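Predicted sugar phosphatases of the HAD superfamily (Cytophaga hutchinsonii, PDB 2HX1) probably hydrolyses phosphate esters of sugars with the help of a bound magnesium ion. Local coordinates at residues E5-K8 / S9-K13; T105-S108 / A109-L112; N151-V154 / N155-K159; D238-G241 / G242-G246. One frame throughout, in Å; residues are numbered along the deposited sequence. Where two conformers were deposited one is given.

Overall arrangement
The four contacts follow one another along the chain, each local to a helix or its start, and pack against two parallel sheets. Contacts 1 and 4 flank the six-stranded HAD core sheet, with centres about 19 Å apart; contact 4, in helix 235-245, comes near the magnesium ion, whereas contact 1, in helix 7-10, sits toward the edge strand 275-277. Contacts 2 and 3 flank the five-stranded second sheet, consistent with a cap domain, in crossover helices 106-110 and 146-159 with centres about 21 Å apart. The widest separation, about 49 Å between centres, is that of contacts 1 and 3. Contacts 3 and 4 both touch the third subunit, so core and cap each contribute to the assembly.

Contact 1. Residues E5-K8 / S9-K13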
loop_
_atom_site.group_PDB
_atom_site.type_symbol
_atom_site.label_atom_id
_atom_site.label_comp_id
_atom_site.label_asym_id
_atom_site.label_seq_id
_atom_site.Cartn_x
_atom_site.Cartn_y
_atom_site.Cartn_z
ATOM N N GLU A 5 26.868 4.122 22.885
ATOM C CA GLU A 5 27.962 3.315 23.392
ATOM C C GLU A 5 29.077 3.304 22.365
ATOM O O GLU A 5 28.797 3.394 21.155
ATOM C CB GLU A 5 27.462 1.889 23.649
ATOM C CG GLU A 5 26.503 1.792 24.828
ATOM C CD GLU A 5 25.881 0.411 25.019
ATOM O OE1 GLU A 5 26.557 -0.467 25.605
ATOM O OE2 GLU A 5 24.710 0.194 24.608
ATOM N N SER A 6 30.338 3.202 22.811
ATOM C CA SER A 6 31.442 3.093 21.855
ATOM C C SER A 6 31.457 1.703 21.273
ATOM O O SER A 6 31.256 0.729 21.975
ATOM C CB SER A 6 32.812 3.399 22.460
ATOM O OG SER A 6 33.342 2.273 23.078
ATOM N N PHE A 7 31.679 1.622 19.970
ATOM C CA PHE A 7 31.707 0.339 19.310
ATOM C C PHE A 7 32.785 -0.549 19.936
ATOM O O PHE A 7 32.519 -1.705 20.287
ATOM C CB PHE A 7 31.895 0.538 17.811
ATOM C CG PHE A 7 31.812 -0.716 17.042
ATOM C CD1 PHE A 7 30.641 -1.446 17.024
ATOM C CD2 PHE A 7 32.912 -1.191 16.358
ATOM C CE1 PHE A 7 30.554 -2.637 16.312
ATOM C CE2 PHE A 7 32.839 -2.371 15.644
ATOM C CZ PHE A 7 31.641 -3.097 15.630
ATOM N N LYS A 8 33.982 0.003 20.154
ATOM C CA LYS A 8 35.054 -0.735 20.830
ATOM C C LYS A 8 34.563 -1.419 22.107
ATOM O O LYS A 8 34.849 -2.608 22.353
ATOM C CB LYS A 8 36.221 0.202 21.168
ATOM C CG LYS A 8 37.483 -0.523 21.655
ATOM C CD LYS A 8 38.700 0.404 21.715
ATOM C CE LYS A 8 39.900 -0.260 22.422
ATOM N NZ LYS A 8 40.856 0.756 23.010
ATOM N N SER A 9 33.817 -0.667 22.916
ATOM C CA SER A 9 33.377 -1.175 24.222
ATOM C C SER A 9 32.418 -2.404 24.153
ATOM O O SER A 9 32.246 -3.133 25.143
ATOM C CB SER A 9 32.691 -0.075 25.026
ATOM O OG SER A 9 31.341 0.062 24.605
ATOM N N LEU A 10 31.759 -2.594 23.016
ATOM C CA LEU A 10 30.863 -3.739 22.837
ATOM C C LEU A 10 31.607 -5.001 22.449
ATOM O O LEU A 10 31.141 -6.090 22.748
ATOM C CB LEU A 10 29.768 -3.463 21.767
ATOM C CG LEU A 10 28.995 -2.150 21.827
ATOM C CD1 LEU A 10 28.128 -2.005 20.578
ATOM C CD2 LEU A 10 28.165 -2.051 23.103
ATOM N N LEU A 11 32.745 -4.864 21.775
ATOM C CA LEU A 11 33.352 -5.996 21.084
ATOM C C LEU A 11 33.687 -7.230 21.940
ATOM O O LEU A 11 33.616 -8.336 21.433
ATOM C CB LEU A 11 34.573 -5.537 20.306
ATOM C CG LEU A 11 34.236 -4.541 19.191
ATOM C CD1 LEU A 11 35.483 -4.142 18.470
ATOM C CD2 LEU A 11 33.223 -5.122 18.192
ATOM N N PRO A 12 34.080 -7.045 23.220
ATOM C CA PRO A 12 34.340 -8.169 24.124
ATOM C C PRO A 12 33.172 -9.090 24.408
ATOM O O PRO A 12 33.409 -10.219 24.848
ATOM C CB PRO A 12 34.734 -7.484 25.442
ATOM C CG PRO A 12 35.290 -6.150 25.026
ATOM C CD PRO A 12 34.396 -5.755 23.869
ATOM N N LYS A 13 31.935 -8.645 24.184
ATOM C CA LYS A 13 30.775 -9.496 24.452
ATOM C C LYS A 13 30.595 -10.574 23.387
ATOM O O LYS A 13 29.782 -11.494 23.565
ATOM C CB LYS A 13 29.464 -8.703 24.491
ATOM C CG LYS A 13 29.390 -7.428 25.358
ATOM C CD LYS A 13 27.989 -6.720 25.164
HETATM O O HOH W 1 29.397 -0.174 26.101
#
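This is a local helix-start contact: the short N-terminal helix 7-10 is capped by S6 and lies against the parallel HAD core sheet near its edge strand 275-277. S6 is the N-cap. Its OG, held at chi1 84° between the backbone N and the carbonyl carbon, accepts S9 N at 3.0 Å, an N-H of the first turn that has no i-4 carbonyl within the helix; its bond to S6 O is weak. Farther along, L10 N bonds F7 O at 3.0 Å, and L11 N reaches K8 O at 3.1 Å. These i to i+3 bonds suit a helix that passes into the 3-10 turn 11-13. On the buried side, L11 sends its CD2 branch over one face of the F7 ring, a CH-pi contact 4.0 Å from the ring centroid. F7 has CG anti to the backbone N (chi1 -175°), which swings the ring along the helix so that L11 CD2 comes over its face; the ring also packs on L229 and V231, while L11 meets Y41 and L42. L10 crosses E5 at about a right angle, with its CD2 3.4 Å from E5 OE1. The other carboxylate oxygen of E5, OE2, is bonded to H275 ND1, so the acid is tied to strand 275-277, where L10 also packs. A water donates to both E5 OE1 and S9 OG and thus links the residue before the cap to the first turn. S9 OG donates a hydrogen bond to S6 O at 2.7 Å, in the carbonyl plane on a lone pair.

Contact 2. Residues T105-S108 / A109-L112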
loop_
_atom_site.group_PDB
_atom_site.type_symbol
_atom_site.label_atom_id
_atom_site.label_comp_id
_atom_site.label_asym_id
_atom_site.label_seq_id
_atom_site.Cartn_x
_atom_site.Cartn_y
_atom_site.Cartn_z
ATOM N N THR A 105 24.193 -4.873 -15.810
ATOM C CA THR A 105 25.362 -4.867 -16.681
ATOM C C THR A 105 25.831 -6.300 -16.931
ATOM O O THR A 105 25.576 -7.214 -16.143
ATOM C CB THR A 105 26.559 -4.092 -16.041
ATOM O OG1 THR A 105 26.803 -4.575 -14.704
ATOM C CG2 THR A 105 26.314 -2.580 -16.007
ATOM N N ALA A 106 26.555 -6.484 -18.032
ATOM C CA ALA A 106 27.143 -7.784 -18.339
ATOM C C ALA A 106 28.005 -8.268 -17.177
ATOM O O ALA A 106 27.932 -9.445 -16.821
ATOM C CB ALA A 106 27.966 -7.715 -19.655
ATOM N N ASN A 107 28.798 -7.380 -16.574
ATOM C CA ASN A 107 29.639 -7.745 -15.438
ATOM C C ASN A 107 28.793 -8.209 -14.225
ATOM O O ASN A 107 29.143 -9.159 -13.543
ATOM C CB ASN A 107 30.570 -6.578 -15.075
ATOM C CG ASN A 107 31.594 -6.241 -16.188
ATOM O OD1 ASN A 107 31.804 -7.011 -17.146
ATOM N ND2 ASN A 107 32.243 -5.074 -16.046
ATOM N N SER A 108 27.659 -7.550 -13.972
ATOM C CA SER A 108 26.748 -8.009 -12.898
ATOM C C SER A 108 26.195 -9.407 -13.169
ATOM O O SER A 108 25.955 -10.164 -12.239
ATOM C CB SER A 108 25.603 -7.008 -12.647
ATOM O OG SER A 108 24.632 -6.963 -13.693
ATOM N N ALA A 109 26.031 -9.755 -14.447
ATOM C CA ALA A 109 25.464 -11.043 -14.854
ATOM C C ALA A 109 26.468 -12.202 -14.854
ATOM O O ALA A 109 26.062 -13.349 -14.801
ATOM C CB ALA A 109 24.873 -10.896 -16.221
ATOM N N ASN A 110 27.761 -11.892 -14.925
ATOM C CA ASN A 110 28.830 -12.902 -15.079
ATOM C C ASN A 110 28.881 -13.967 -13.975
ATOM O O ASN A 110 29.024 -15.171 -14.239
ATOM C CB ASN A 110 30.196 -12.198 -15.190
ATOM C CG ASN A 110 30.530 -11.750 -16.629
ATOM O OD1 ASN A 110 29.920 -12.208 -17.618
ATOM N ND2 ASN A 110 31.526 -10.865 -16.746
ATOM N N TYR A 111 28.741 -13.515 -12.739
ATOM C CA TYR A 111 28.700 -14.405 -11.577
ATOM C C TYR A 111 27.611 -15.477 -11.673
ATOM O O TYR A 111 27.754 -16.558 -11.094
ATOM C CB TYR A 111 28.437 -13.573 -10.319
ATOM C CG TYR A 111 28.383 -14.325 -8.993
ATOM C CD1 TYR A 111 29.404 -15.227 -8.614
ATOM C CD2 TYR A 111 27.356 -14.078 -8.081
ATOM C CE1 TYR A 111 29.371 -15.895 -7.359
ATOM C CE2 TYR A 111 27.316 -14.725 -6.830
ATOM C CZ TYR A 111 28.310 -15.640 -6.480
ATOM O OH TYR A 111 28.239 -16.258 -5.246
ATOM N N LEU A 112 26.509 -15.184 -12.366
ATOM C CA LEU A 112 25.385 -16.148 -12.401
ATOM C C LEU A 112 25.488 -17.126 -13.570
ATOM O O LEU A 112 24.748 -18.120 -13.611
ATOM C CB LEU A 112 24.034 -15.424 -12.404
ATOM C CG LEU A 112 23.653 -14.637 -11.142
ATOM C CD1 LEU A 112 22.341 -13.880 -11.384
ATOM C CD2 LEU A 112 23.508 -15.553 -9.951
HETATM O O HOH W 2 29.714 -10.692 -11.535
#
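T105 O is gripped by two donors at the start of helix 106-110: the backbone N of A109 at 3.1 Å and the hydroxyl of S108, whose OG stands 2.6 Å from T105 O. The hydroxyl lies in the carbonyl plane, on a lone pair. The chi1 of S108, 71°, folds OG back over its own backbone toward that oxygen. T105 answers as the N-cap, its OG1 accepting S108 N at 3.2 Å. The middle of the helix is bonded more loosely: A109 N reaches A106 O, and N110 N reaches A106 O and N107 O, in each case weakly. At the far end L112 N still bonds A109 O at 3.1 Å. A water donates to N107 O at 2.6 Å and accepts from Y111 N, standing in for a direct helical bond. The helix belongs to the crossover between strands 98-103 and 117-121; A109 packs on M119, and the Y111 ring meets K88 in a cation-pi contact. Two side-chain hydroxyls and a water therefore supplement the backbone bonds of this short helix, the hydroxyls at its first turn and the water toward its last.

Contact 3. Residues N151-V154 / N155-K159; sequences NKTV and NLLRK
The flat carboxamide of N155 is engaged at both ends: ND2 points back along the helix, 3.1 Å from N151 O, while OD1 accepts V180 N of the second subunit, whose D179 packs against the same side chain. It belongs to helix 146-159, the crossover of the beta-alpha-beta unit between strands 133-138 and 164-167 of the second parallel sheet. The N151 amide, one turn earlier, is likewise held by both ends: ND2 bonds F147 O and OD1 accepts I182 N of the second subunit. The guanidinium of R158, a turn later, gives NH1 to T178 O of that same neighbour. These flat groups line one side of the helix and meet residues 178-182 of the second subunit. From N155 to R158 the four i to i+4 bonds are regular: N155 N to N151 O is 3.1 Å at 165°, and L156 N to K152 O is 2.8 Å. On the sheet side T153 and L157 lie side by side, with CG2 of T153 4.1 Å from CD1 of L157; both rest on L136. T153 has OG1 beside its backbone N (chi1 -61°), from where it bonds D149 O and leaves the methyl to the leucine. K159 adds a salt bridge to D179 of the second subunit, and V154 packs on V180 there. R158 lies obliquely across V154, its CG 3.3 Å from V154 O and its CD 3.9 Å from the CG1 methyl.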
loop_
_atom_site.group_PDB
_atom_site.type_symbol
_atom_site.label_atom_id
_atom_site.label_comp_id
_atom_site.label_asym_id
_atom_site.label_seq_id
_atom_site.Cartn_x
_atom_site.Cartn_y
_atom_site.Cartn_z
ATOM N N ASN A 151 9.493 -1.198 -19.592
ATOM C CA ASN A 151 8.364 -1.611 -20.411
ATOM C C ASN A 151 8.469 -3.055 -20.849
ATOM O O ASN A 151 7.504 -3.817 -20.669
ATOM C CB ASN A 151 8.167 -0.683 -21.600
ATOM C CG ASN A 151 7.357 0.541 -21.246
ATOM O OD1 ASN A 151 6.180 0.424 -20.884
ATOM N ND2 ASN A 151 7.964 1.728 -21.374
ATOM N N LYS A 152 9.616 -3.473 -21.384
ATOM C CA LYS A 152 9.751 -4.889 -21.804
ATOM C C LYS A 152 9.617 -5.850 -20.613
ATOM O O LYS A 152 9.083 -6.918 -20.763
ATOM C CB LYS A 152 11.101 -5.176 -22.496
ATOM C CG LYS A 152 11.178 -4.815 -23.976
ATOM C CD LYS A 152 12.515 -5.310 -24.633
ATOM C CE LYS A 152 12.263 -5.948 -26.027
ATOM N NZ LYS A 152 13.469 -6.056 -26.931
ATOM N N THR A 153 10.111 -5.469 -19.432
ATOM C CA THR A 153 10.012 -6.334 -18.242
ATOM C C THR A 153 8.564 -6.482 -17.778
ATOM O O THR A 153 8.102 -7.583 -17.447
ATOM C CB THR A 153 10.861 -5.782 -17.091
ATOM O OG1 THR A 153 12.218 -5.751 -17.516
ATOM C CG2 THR A 153 10.753 -6.654 -15.825
ATOM N N VAL A 154 7.815 -5.388 -17.816
ATOM C CA VAL A 154 6.386 -5.476 -17.533
ATOM C C VAL A 154 5.744 -6.502 -18.467
ATOM O O VAL A 154 5.044 -7.413 -18.010
ATOM C CB VAL A 154 5.680 -4.084 -17.583
ATOM C CG1 VAL A 154 4.136 -4.191 -17.687
ATOM C CG2 VAL A 154 6.047 -3.278 -16.366
ATOM N N ASN A 155 6.006 -6.390 -19.770
ATOM C CA ASN A 155 5.400 -7.302 -20.715
ATOM C C ASN A 155 5.915 -8.750 -20.607
ATOM O O ASN A 155 5.147 -9.696 -20.788
ATOM C CB ASN A 155 5.577 -6.770 -22.117
ATOM C CG ASN A 155 4.696 -5.568 -22.379
ATOM O OD1 ASN A 155 3.468 -5.655 -22.245
ATOM N ND2 ASN A 155 5.316 -4.435 -22.714
ATOM N N LEU A 156 7.204 -8.906 -20.288
ATOM C CA LEU A 156 7.793 -10.228 -20.100
ATOM C C LEU A 156 7.080 -10.981 -18.994
ATOM O O LEU A 156 6.774 -12.172 -19.136
ATOM C CB LEU A 156 9.262 -10.095 -19.728
ATOM C CG LEU A 156 9.995 -11.394 -19.396
ATOM C CD1 LEU A 156 9.941 -12.393 -20.581
ATOM C CD2 LEU A 156 11.420 -11.025 -19.020
ATOM N N LEU A 157 6.821 -10.279 -17.897
ATOM C CA LEU A 157 6.202 -10.879 -16.728
ATOM C C LEU A 157 4.685 -11.084 -16.883
ATOM O O LEU A 157 4.091 -11.915 -16.201
ATOM C CB LEU A 157 6.488 -10.004 -15.499
ATOM C CG LEU A 157 7.953 -9.983 -15.054
ATOM C CD1 LEU A 157 8.113 -9.047 -13.858
ATOM C CD2 LEU A 157 8.466 -11.417 -14.766
ATOM N N ARG A 158 4.055 -10.264 -17.719
ATOM C CA ARG A 158 2.670 -10.481 -18.114
ATOM C C ARG A 158 2.553 -11.719 -18.997
ATOM O O ARG A 158 1.515 -12.367 -18.993
ATOM C CB ARG A 158 2.133 -9.279 -18.887
ATOM C CG ARG A 158 1.830 -8.040 -17.992
ATOM C CD ARG A 158 1.426 -6.775 -18.779
ATOM N NE ARG A 158 0.159 -6.975 -19.503
ATOM C CZ ARG A 158 0.061 -7.311 -20.790
ATOM N NH1 ARG A 158 1.154 -7.459 -21.560
ATOM N NH2 ARG A 158 -1.147 -7.508 -21.319
ATOM N N LYS A 159 3.610 -12.047 -19.747
ATOM C CA LYS A 159 3.562 -13.131 -20.723
ATOM C C LYS A 159 4.195 -14.420 -20.259
ATOM O O LYS A 159 3.901 -15.477 -20.826
ATOM C CB LYS A 159 4.248 -12.731 -22.025
ATOM C CG LYS A 159 3.577 -11.603 -22.790
ATOM C CD LYS A 159 4.511 -11.117 -23.862
ATOM C CE LYS A 159 3.837 -10.184 -24.831
ATOM N NZ LYS A 159 4.851 -9.591 -25.774
#

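Contact 4. Residues D238-G241 / G242-G246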
loop_
_atom_site.group_PDB
_atom_site.type_symbol
_atom_site.label_atom_id
_atom_site.label_comp_id
_atom_site.label_asym_id
_atom_site.label_seq_id
_atom_site.Cartn_x
_atom_site.Cartn_y
_atom_site.Cartn_z
ATOM N N ASP A 238 18.930 -4.636 8.405
ATOM C CA ASP A 238 19.969 -5.102 9.334
ATOM C C ASP A 238 19.469 -5.416 10.754
ATOM O O ASP A 238 19.763 -6.482 11.289
ATOM C CB ASP A 238 21.092 -4.068 9.438
ATOM C CG ASP A 238 21.597 -3.624 8.087
ATOM O OD1 ASP A 238 21.781 -4.494 7.195
ATOM O OD2 ASP A 238 21.765 -2.401 7.905
ATOM N N ILE A 239 18.752 -4.484 11.362
ATOM C CA ILE A 239 18.416 -4.574 12.778
ATOM C C ILE A 239 17.257 -5.527 12.956
ATOM O O ILE A 239 17.327 -6.412 13.793
ATOM C CB ILE A 239 18.070 -3.207 13.386
ATOM C CG1 ILE A 239 19.161 -2.169 13.051
ATOM C CG2 ILE A 239 17.882 -3.341 14.907
ATOM C CD1 ILE A 239 20.588 -2.595 13.409
ATOM N N LEU A 240 16.194 -5.348 12.164
ATOM C CA LEU A 240 15.035 -6.281 12.176
ATOM C C LEU A 240 15.506 -7.686 11.862
ATOM O O LEU A 240 15.209 -8.640 12.596
ATOM C CB LEU A 240 13.973 -5.824 11.147
ATOM C CG LEU A 240 12.721 -6.699 10.964
ATOM C CD1 LEU A 240 12.012 -6.811 12.268
ATOM C CD2 LEU A 240 11.779 -6.205 9.849
ATOM N N GLY A 241 16.289 -7.811 10.785
ATOM C CA GLY A 241 16.794 -9.103 10.346
ATOM C C GLY A 241 17.577 -9.803 11.427
ATOM O O GLY A 241 17.287 -10.938 11.766
ATOM N N GLY A 242 18.568 -9.113 11.994
ATOM C CA GLY A 242 19.375 -9.660 13.098
ATOM C C GLY A 242 18.550 -10.038 14.322
ATOM O O GLY A 242 18.701 -11.117 14.881
ATOM N N ASN A 243 17.683 -9.139 14.751
ATOM C CA ASN A 243 16.861 -9.388 15.941
ATOM C C ASN A 243 15.982 -10.651 15.809
ATOM O O ASN A 243 15.946 -11.519 16.692
ATOM C CB ASN A 243 15.986 -8.162 16.182
ATOM C CG ASN A 243 16.704 -7.062 16.919
ATOM O OD1 ASN A 243 17.793 -7.257 17.441
ATOM N ND2 ASN A 243 16.065 -5.896 17.000
ATOM N N LYS A 244 15.297 -10.763 14.678
ATOM C CA LYS A 244 14.445 -11.914 14.435
ATOM C C LYS A 244 15.216 -13.229 14.485
ATOM O O LYS A 244 14.682 -14.230 14.920
ATOM C CB LYS A 244 13.738 -11.780 13.083
ATOM C CG LYS A 244 12.709 -10.718 13.010
ATOM C CD LYS A 244 12.014 -10.708 11.633
ATOM C CE LYS A 244 11.037 -11.912 11.452
ATOM N NZ LYS A 244 10.290 -11.803 10.142
ATOM N N PHE A 245 16.465 -13.218 14.025
ATOM C CA PHE A 245 17.289 -14.419 14.018
ATOM C C PHE A 245 17.898 -14.721 15.379
ATOM O O PHE A 245 18.430 -15.799 15.566
ATOM C CB PHE A 245 18.422 -14.287 13.009
ATOM C CG PHE A 245 19.149 -15.565 12.750
ATOM C CD1 PHE A 245 18.495 -16.631 12.138
ATOM C CD2 PHE A 245 20.469 -15.719 13.088
ATOM C CE1 PHE A 245 19.153 -17.822 11.896
ATOM C CE2 PHE A 245 21.146 -16.926 12.848
ATOM C CZ PHE A 245 20.492 -17.968 12.238
ATOM N N GLY A 246 17.837 -13.791 16.317
ATOM C CA GLY A 246 18.403 -14.000 17.651
ATOM C C GLY A 246 19.744 -13.326 17.865
ATOM O O GLY A 246 20.321 -13.414 18.955
#
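K244 rises from helix 235-245 alongside L240, one turn before it. Its CB lies 3.5 Å from L240 O and its CG 3.3 Å from the same oxygen; CD then comes 3.9 Å from L240 CD1, so the aliphatic stem runs beside the leucine in the same direction. A bend at chi3 (73°) turns the end away, and NZ leaves the helix for the third subunit, where it bonds R201 O and forms a salt bridge with D206. The backbone beneath is sound: K244 N meets L240 O at 3.0 Å, nearly straight (171°). N243 repeats the pattern beside I239, with its ND2 3.8 Å from I239 CG2; ND2 bonds V272 O, and OD1 bonds T249 OG1 of its own chain and K94 NZ of the third subunit. G242 N binds D238 O at 3.0 Å. G246, at positive phi, closes the helix in a Schellman motif. D238 is the second aspartate of the HAD motif GDxxxxD; its carboxylate takes a salt bridge from K204 and a bond from T234 N close to the magnesium site. One helix thus carries a carboxylate beside the magnesium site near its start and an amine in the subunit interface near its end.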